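Local structure of protein HP0721 (Helicobacter pylori, 2XRH) at residues D16-V25 / F53-N64. The protein is a secreted protein of unknown function from the DUF1104 family, whose helical core holds a nicotinic acid molecule in this crystal form. Sequence-based numbering, arbitrary orientation. Where two conformers were deposited one is given.
Sequences DEDLAKMAGV and FHKQLHEYATKN
Ala20 drops its methyl group as a knob into the hole formed by Phe53, Gln56, Leu57 and Tyr60, and this joins the short helix 16-21 to helix 47-65; the axes of 16-21 and 53-64 run 40° apart. Residues lining the hole also reach other parts of segment 16-25. With CG anti to the backbone N (chi1 -176°), the Phe53 ring reaches back to the first turn of the short helix and puts its edge, in plane, against a carbonyl, Phe53 CE1 lying 3.3 Å from Asp16 O. Leu57 CD2 rests against both alanines, 3.7 Å from Ala20 CA and 4.1 Å from Ala23 CB. Tyr60 runs alongside Lys21, both pointing the same way. The extended lysine lays its CG over one ring face as a CH-pi contact, 4.0 Å from the Tyr60 centroid, before its NZ closes a salt bridge to Glu17.

Where helix 16-21 ends, Asn64 of the long helix takes hold of the chain. Its ND2 gives both N-H groups to backbone carbonyls, 2.9 Å to Lys21 O, which it approaches from above the carbonyl plane, and 2.8 Å to Ala23 O in a nearly straight bond (173°). Both acceptors lie close to the amide plane, and Val25 CG1 packs across Asn64 CB. Ala23 O also receives a CA-H...O contact from Ala61.

Gly24, at a positive phi that itself favours glycine, has no side chain to hold the backbones apart; its CA lies 4.4 Å from Ala61 CA, and it touches the bound nicotinic acid. The chemistry is thus divided: small apolar groups allow close packing, while one doubly donating amide probably helps to hold the turn that brings Gly24 to the ligand.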
ATOM      1  N   ASP A  16      12.183   3.773  23.881  1.00 17.24           N
ATOM      2  CA  ASP A  16      11.796   4.421  22.622  1.00 18.78           C
ATOM      3  C   ASP A  16      12.514   3.749  21.441  1.00 17.91           C
ATOM      4  O   ASP A  16      11.918   3.505  20.380  1.00 16.63           O
ATOM      5  CB  ASP A  16      12.144   5.919  22.625  1.00 19.64           C
ATOM      6  CG  ASP A  16      11.338   6.745  23.606  1.00 20.48           C
ATOM      7  OD1 ASP A  16      10.319   6.309  24.175  1.00 23.01           O
ATOM      8  OD2 ASP A  16      11.749   7.894  23.785  1.00 23.31           O
ATOM      9  N   GLU A  17      13.794   3.461  21.629  1.00 19.12           N
ATOM     10  CA  GLU A  17      14.642   2.783  20.621  1.00 18.80           C
ATOM     11  C   GLU A  17      14.038   1.499  20.174  1.00 18.12           C
ATOM     12  O   GLU A  17      13.852   1.276  18.963  1.00 18.05           O
ATOM     13  CB  GLU A  17      16.029   2.495  21.195  1.00 19.97           C
ATOM     14  CG  GLU A  17      16.947   1.769  20.235  1.00 21.82           C
ATOM     15  CD  GLU A  17      18.389   1.650  20.744  1.00 27.84           C
ATOM     16  OE1 GLU A  17      18.747   2.319  21.720  1.00 31.61           O
ATOM     17  OE2 GLU A  17      19.179   0.903  20.151  1.00 30.84           O
ATOM     18  N   ASP A  18      13.739   0.648  21.150  1.00 17.45           N
ATOM     19  CA  ASP A  18      13.178  -0.650  20.857  1.00 17.60           C
ATOM     20  C   ASP A  18      11.786  -0.550  20.271  1.00 16.47           C
ATOM     21  O   ASP A  18      11.422  -1.386  19.442  1.00 15.87           O
ATOM     22  CB  ASP A  18      13.220  -1.554  22.095  1.00 18.68           C
ATOM     23  CG  ASP A  18      14.626  -1.995  22.450  1.00 21.88           C
ATOM     24  OD1 ASP A  18      15.580  -1.798  21.637  1.00 24.54           O
ATOM     25  OD2 ASP A  18      14.774  -2.530  23.568  1.00 25.84           O
ATOM     26  N   LEU A  19      10.988   0.438  20.667  1.00 14.70           N
ATOM     27  CA  LEU A  19       9.680   0.627  20.028  1.00 14.96           C
ATOM     28  C   LEU A  19       9.854   0.995  18.558  1.00 14.64           C
ATOM     29  O   LEU A  19       9.117   0.504  17.680  1.00 15.23           O
ATOM     30  CB  LEU A  19       8.859   1.720  20.707  1.00 15.95           C
ATOM     31  CG  LEU A  19       8.203   1.405  22.051  1.00 17.63           C
ATOM     32  CD1 LEU A  19       7.527   2.650  22.633  1.00 20.73           C
ATOM     33  CD2 LEU A  19       7.215   0.253  21.966  1.00 18.36           C
ATOM     34  N   ALA A  20      10.801   1.884  18.264  1.00 14.14           N
ATOM     35  CA  ALA A  20      11.081   2.208  16.860  1.00 14.69           C
ATOM     36  C   ALA A  20      11.542   0.987  16.056  1.00 14.25           C
ATOM     37  O   ALA A  20      11.063   0.770  14.934  1.00 14.15           O
ATOM     38  CB  ALA A  20      12.092   3.318  16.747  1.00 14.70           C
ATOM     39  N   LYS A  21      12.429   0.173  16.622  1.00 13.60           N
ATOM     40  CA  LYS A  21      13.013  -0.976  15.924  1.00 14.08           C
ATOM     41  C   LYS A  21      12.001  -2.068  15.558  1.00 13.19           C
ATOM     42  O   LYS A  21      12.244  -2.836  14.645  1.00 14.27           O
ATOM     43  CB  LYS A  21      14.142  -1.570  16.749  1.00 15.24           C
ATOM     44  CG  LYS A  21      15.395  -0.733  16.682  1.00 16.81           C
ATOM     45  CD  LYS A  21      16.448  -1.215  17.639  1.00 18.71           C
ATOM     46  CE  LYS A  21      17.739  -0.465  17.365  1.00 21.26           C
ATOM     47  NZ  LYS A  21      18.825  -0.899  18.247  1.00 25.72           N
ATOM     48  N   MET A  22      10.881  -2.098  16.255  1.00 11.59           N
ATOM     49  CA  MET A  22       9.840  -3.106  15.987  1.00 11.86           C
ATOM     50  C   MET A  22       8.803  -2.583  14.988  1.00 11.02           C
ATOM     51  O   MET A  22       7.858  -3.296  14.648  1.00 11.23           O
ATOM     52  CB  MET A  22       9.182  -3.621  17.250  1.00 13.66           C
ATOM     53  CG  MET A  22       8.490  -2.617  18.024  1.00 14.69           C
ATOM     54  SD  MET A  22       7.696  -3.332  19.506  1.00 19.03           S
ATOM     55  CE  MET A  22       9.093  -3.637  20.538  1.00 14.94           C
ATOM     56  N   ALA A  23       8.968  -1.357  14.491  1.00 11.00           N
ATOM     57  CA  ALA A  23       8.004  -0.826  13.521  1.00  9.10           C
ATOM     58  C   ALA A  23       7.904  -1.735  12.313  1.00  9.44           C
ATOM     59  O   ALA A  23       8.874  -2.150  11.718  1.00 10.23           O
ATOM     60  CB  ALA A  23       8.351   0.590  13.078  1.00 10.33           C
ATOM     61  N   GLY A  24       6.671  -2.041  11.971  1.00 10.83           N
ATOM     62  CA  GLY A  24       6.374  -2.919  10.807  1.00 11.76           C
ATOM     63  C   GLY A  24       6.348  -4.403  11.096  1.00 13.82           C
ATOM     64  O   GLY A  24       5.922  -5.191  10.237  1.00 16.52           O
ATOM     65  N   VAL A  25       6.790  -4.812  12.283  1.00 12.91           N
ATOM     66  CA  VAL A  25       6.849  -6.224  12.672  1.00 14.60           C
ATOM     67  C   VAL A  25       5.947  -6.574  13.833  1.00 13.09           C
ATOM     68  O   VAL A  25       5.779  -7.754  14.118  1.00 15.45           O
ATOM     69  CB  VAL A  25       8.281  -6.670  12.974  1.00 16.88           C
ATOM     70  CG1 VAL A  25       9.137  -6.387  11.798  1.00 22.02           C
ATOM     71  CG2 VAL A  25       8.801  -5.999  14.121  1.00 21.18           C
ATOM     72  N   PHE A  53      11.885  10.914  15.896  1.00 15.60           N
ATOM     73  CA  PHE A  53      11.374   9.624  16.295  1.00 14.58           C
ATOM     74  C   PHE A  53      10.484   9.066  15.181  1.00 14.97           C
ATOM     75  O   PHE A  53      10.572   7.882  14.805  1.00 14.42           O
ATOM     76  CB  PHE A  53      10.622   9.744  17.626  1.00 15.58           C
ATOM     77  CG  PHE A  53      10.132   8.436  18.183  1.00 17.04           C
ATOM     78  CD1 PHE A  53      11.036   7.423  18.493  1.00 19.64           C
ATOM     79  CD2 PHE A  53       8.777   8.230  18.410  1.00 22.29           C
ATOM     80  CE1 PHE A  53      10.590   6.230  19.019  1.00 20.13           C
ATOM     81  CE2 PHE A  53       8.336   7.030  18.966  1.00 24.64           C
ATOM     82  CZ  PHE A  53       9.257   6.040  19.264  1.00 20.03           C
ATOM     83  N   HIS A  54       9.638   9.909  14.636  1.00 15.04           N
ATOM     84  CA  HIS A  54       8.757   9.517  13.530  1.00 16.06           C
ATOM     85  C   HIS A  54       9.573   9.070  12.337  1.00 15.56           C
ATOM     86  O   HIS A  54       9.237   8.078  11.695  1.00 14.41           O
ATOM     87  CB  HIS A  54       7.839  10.670  13.157  1.00 17.37           C
ATOM     88  CG  HIS A  54       6.523  10.235  12.622  1.00 22.27           C
ATOM     89  ND1 HIS A  54       5.377  10.981  12.774  1.00 25.64           N
ATOM     90  CD2 HIS A  54       6.154   9.094  11.987  1.00 25.56           C
ATOM     91  CE1 HIS A  54       4.365  10.343  12.208  1.00 29.03           C
ATOM     92  NE2 HIS A  54       4.808   9.195  11.725  1.00 28.86           N
ATOM     93  N   LYS A  55      10.676   9.772  12.042  1.00 15.39           N
ATOM     94  CA  LYS A  55      11.564   9.359  10.964  1.00 16.25           C
ATOM     95  C   LYS A  55      12.132   7.975  11.215  1.00 14.52           C
ATOM     96  O   LYS A  55      12.211   7.140  10.287  1.00 15.01           O
ATOM     97  CB  LYS A  55      12.695  10.378  10.775  1.00 16.98           C
ATOM     98  CG  LYS A  55      13.645  10.121   9.602  1.00 21.65           C
ATOM     99  CD  LYS A  55      14.731  11.225   9.601  1.00 27.83           C
ATOM    100  CE  LYS A  55      15.669  11.208   8.408  1.00 31.75           C
ATOM    101  NZ  LYS A  55      16.852  12.064   8.685  1.00 34.22           N
ATOM    102  N   GLN A  56      12.539   7.714  12.433  1.00 14.89           N
ATOM    103  CA  GLN A  56      13.042   6.391  12.799  1.00 15.63           C
ATOM    104  C   GLN A  56      11.984   5.321  12.636  1.00 14.27           C
ATOM    105  O   GLN A  56      12.254   4.230  12.115  1.00 14.53           O
ATOM    106  CB  GLN A  56      13.593   6.371  14.220  1.00 16.36           C
ATOM    107  CG  GLN A  56      14.801   7.234  14.405  1.00 22.05           C
ATOM    108  CD  GLN A  56      15.896   6.826  13.447  1.00 26.05           C
ATOM    109  OE1 GLN A  56      16.326   5.679  13.469  1.00 29.67           O
ATOM    110  NE2 GLN A  56      16.310   7.743  12.555  1.00 30.57           N
ATOM    111  N   LEU A  57      10.756   5.647  13.004  1.00 14.14           N
ATOM    112  CA  LEU A  57       9.663   4.671  12.869  1.00 13.91           C
ATOM    113  C   LEU A  57       9.496   4.333  11.387  1.00 13.74           C
ATOM    114  O   LEU A  57       9.365   3.148  11.006  1.00 13.94           O
ATOM    115  CB  LEU A  57       8.346   5.203  13.425  1.00 15.18           C
ATOM    116  CG  LEU A  57       8.161   5.268  14.917  1.00 17.03           C
ATOM    117  CD1 LEU A  57       6.890   6.072  15.196  1.00 18.09           C
ATOM    118  CD2 LEU A  57       8.087   3.897  15.496  1.00 18.56           C
ATOM    119  N   HIS A  58       9.520   5.361  10.538  1.00 13.35           N
ATOM    120  CA  HIS A  58       9.394   5.125   9.103  1.00 13.47           C
ATOM    121  C   HIS A  58      10.573   4.305   8.559  1.00 12.40           C
ATOM    122  O   HIS A  58      10.392   3.377   7.764  1.00 11.73           O
ATOM    123  CB  HIS A  58       9.310   6.459   8.339  1.00 16.09           C
ATOM    124  CG  HIS A  58       8.005   7.210   8.509  1.00 20.21           C
ATOM    125  ND1 HIS A  58       6.774   6.591   8.567  1.00 23.98           N
ATOM    126  CD2 HIS A  58       7.753   8.543   8.637  1.00 25.30           C
ATOM    127  CE1 HIS A  58       5.819   7.492   8.729  1.00 24.58           C
ATOM    128  NE2 HIS A  58       6.385   8.691   8.771  1.00 26.74           N
ATOM    129  N   GLU A  59      11.791   4.673   8.958  1.00 12.41           N
ATOM    130  CA  GLU A  59      12.986   3.970   8.490  1.00 12.61           C
ATOM    131  C   GLU A  59      12.977   2.522   8.897  1.00 12.23           C
ATOM    132  O   GLU A  59      13.283   1.640   8.098  1.00 12.12           O
ATOM    133  CB  GLU A  59      14.252   4.662   8.951  1.00 14.37           C
ATOM    134  CG  GLU A  59      14.369   6.015   8.288  1.00 17.71           C
ATOM    135  CD  GLU A  59      15.656   6.730   8.599  1.00 25.92           C
ATOM    136  OE1 GLU A  59      16.403   6.264   9.479  1.00 30.93           O
ATOM    137  OE2 GLU A  59      15.919   7.766   7.950  1.00 30.78           O
ATOM    138  N   TYR A  60      12.639   2.246  10.143  1.00 11.23           N
ATOM    139  CA  TYR A  60      12.581   0.859  10.593  1.00 11.07           C
ATOM    140  C   TYR A  60      11.425   0.083   9.944  1.00  9.84           C
ATOM    141  O   TYR A  60      11.607  -1.080   9.584  1.00  9.61           O
ATOM    142  CB  TYR A  60      12.540   0.756  12.138  1.00 12.27           C
ATOM    143  CG  TYR A  60      13.905   0.931  12.727  1.00 13.43           C
ATOM    144  CD1 TYR A  60      14.878  -0.026  12.568  1.00 17.61           C
ATOM    145  CD2 TYR A  60      14.258   2.118  13.333  1.00 18.40           C
ATOM    146  CE1 TYR A  60      16.133   0.168  13.038  1.00 18.96           C
ATOM    147  CE2 TYR A  60      15.504   2.324  13.835  1.00 21.66           C
ATOM    148  CZ  TYR A  60      16.449   1.349  13.669  1.00 22.22           C
ATOM    149  OH  TYR A  60      17.724   1.509  14.096  1.00 26.10           O
ATOM    150  N   ALA A  61      10.263   0.692   9.812  1.00 10.26           N
ATOM    151  CA  ALA A  61       9.155   0.001   9.164  1.00  8.53           C
ATOM    152  C   ALA A  61       9.615  -0.374   7.751  1.00  8.65           C
ATOM    153  O   ALA A  61       9.331  -1.463   7.277  1.00  8.73           O
ATOM    154  CB  ALA A  61       7.892   0.857   9.116  1.00 10.68           C
ATOM    155  N   THR A  62      10.312   0.538   7.087  1.00  9.08           N
ATOM    156  CA  THR A  62      10.764   0.283   5.717  1.00  9.50           C
ATOM    157  C   THR A  62      11.733  -0.912   5.662  1.00  9.01           C
ATOM    158  O   THR A  62      11.533  -1.881   4.924  1.00  9.52           O
ATOM    159  CB  THR A  62      11.366   1.551   5.124  1.00 10.24           C
ATOM    160  OG1 THR A  62      10.336   2.531   5.014  1.00 13.02           O
ATOM    161  CG2 THR A  62      11.966   1.277   3.734  1.00 11.03           C
ATOM    162  N   LYS A  63      12.765  -0.862   6.500  0.50 10.08           N
ATOM    163  CA  LYS A  63      13.770  -1.910   6.560  0.50 10.27           C
ATOM    164  C   LYS A  63      13.186  -3.257   6.918  0.50  9.73           C
ATOM    165  O   LYS A  63      13.591  -4.300   6.398  0.50 10.33           O
ATOM    166  CB  LYS A  63      14.822  -1.532   7.587  0.50 11.72           C
ATOM    167  CG  LYS A  63      15.657  -0.363   7.159  0.50 15.76           C
ATOM    168  CD  LYS A  63      16.815  -0.147   8.132  0.50 18.63           C
ATOM    169  CE  LYS A  63      16.412   0.686   9.355  0.50 21.01           C
ATOM    170  NZ  LYS A  63      17.558   1.490   9.904  0.50 23.09           N
ATOM    171  N   ASN A  64      12.232  -3.223   7.836  1.00  8.97           N
ATOM    172  CA  ASN A  64      11.650  -4.435   8.377  1.00  9.21           C
ATOM    173  C   ASN A  64      10.662  -5.089   7.453  1.00  9.71           C
ATOM    174  O   ASN A  64      10.331  -6.269   7.657  1.00 13.01           O
ATOM    175  CB  ASN A  64      10.927  -4.191   9.704  1.00  8.16           C
ATOM    176  CG  ASN A  64      11.887  -4.012  10.867  1.00 10.03           C
ATOM    177  OD1 ASN A  64      12.951  -4.592  10.853  1.00 13.49           O
ATOM    178  ND2 ASN A  64      11.476  -3.256  11.908  1.00  8.61           N
TER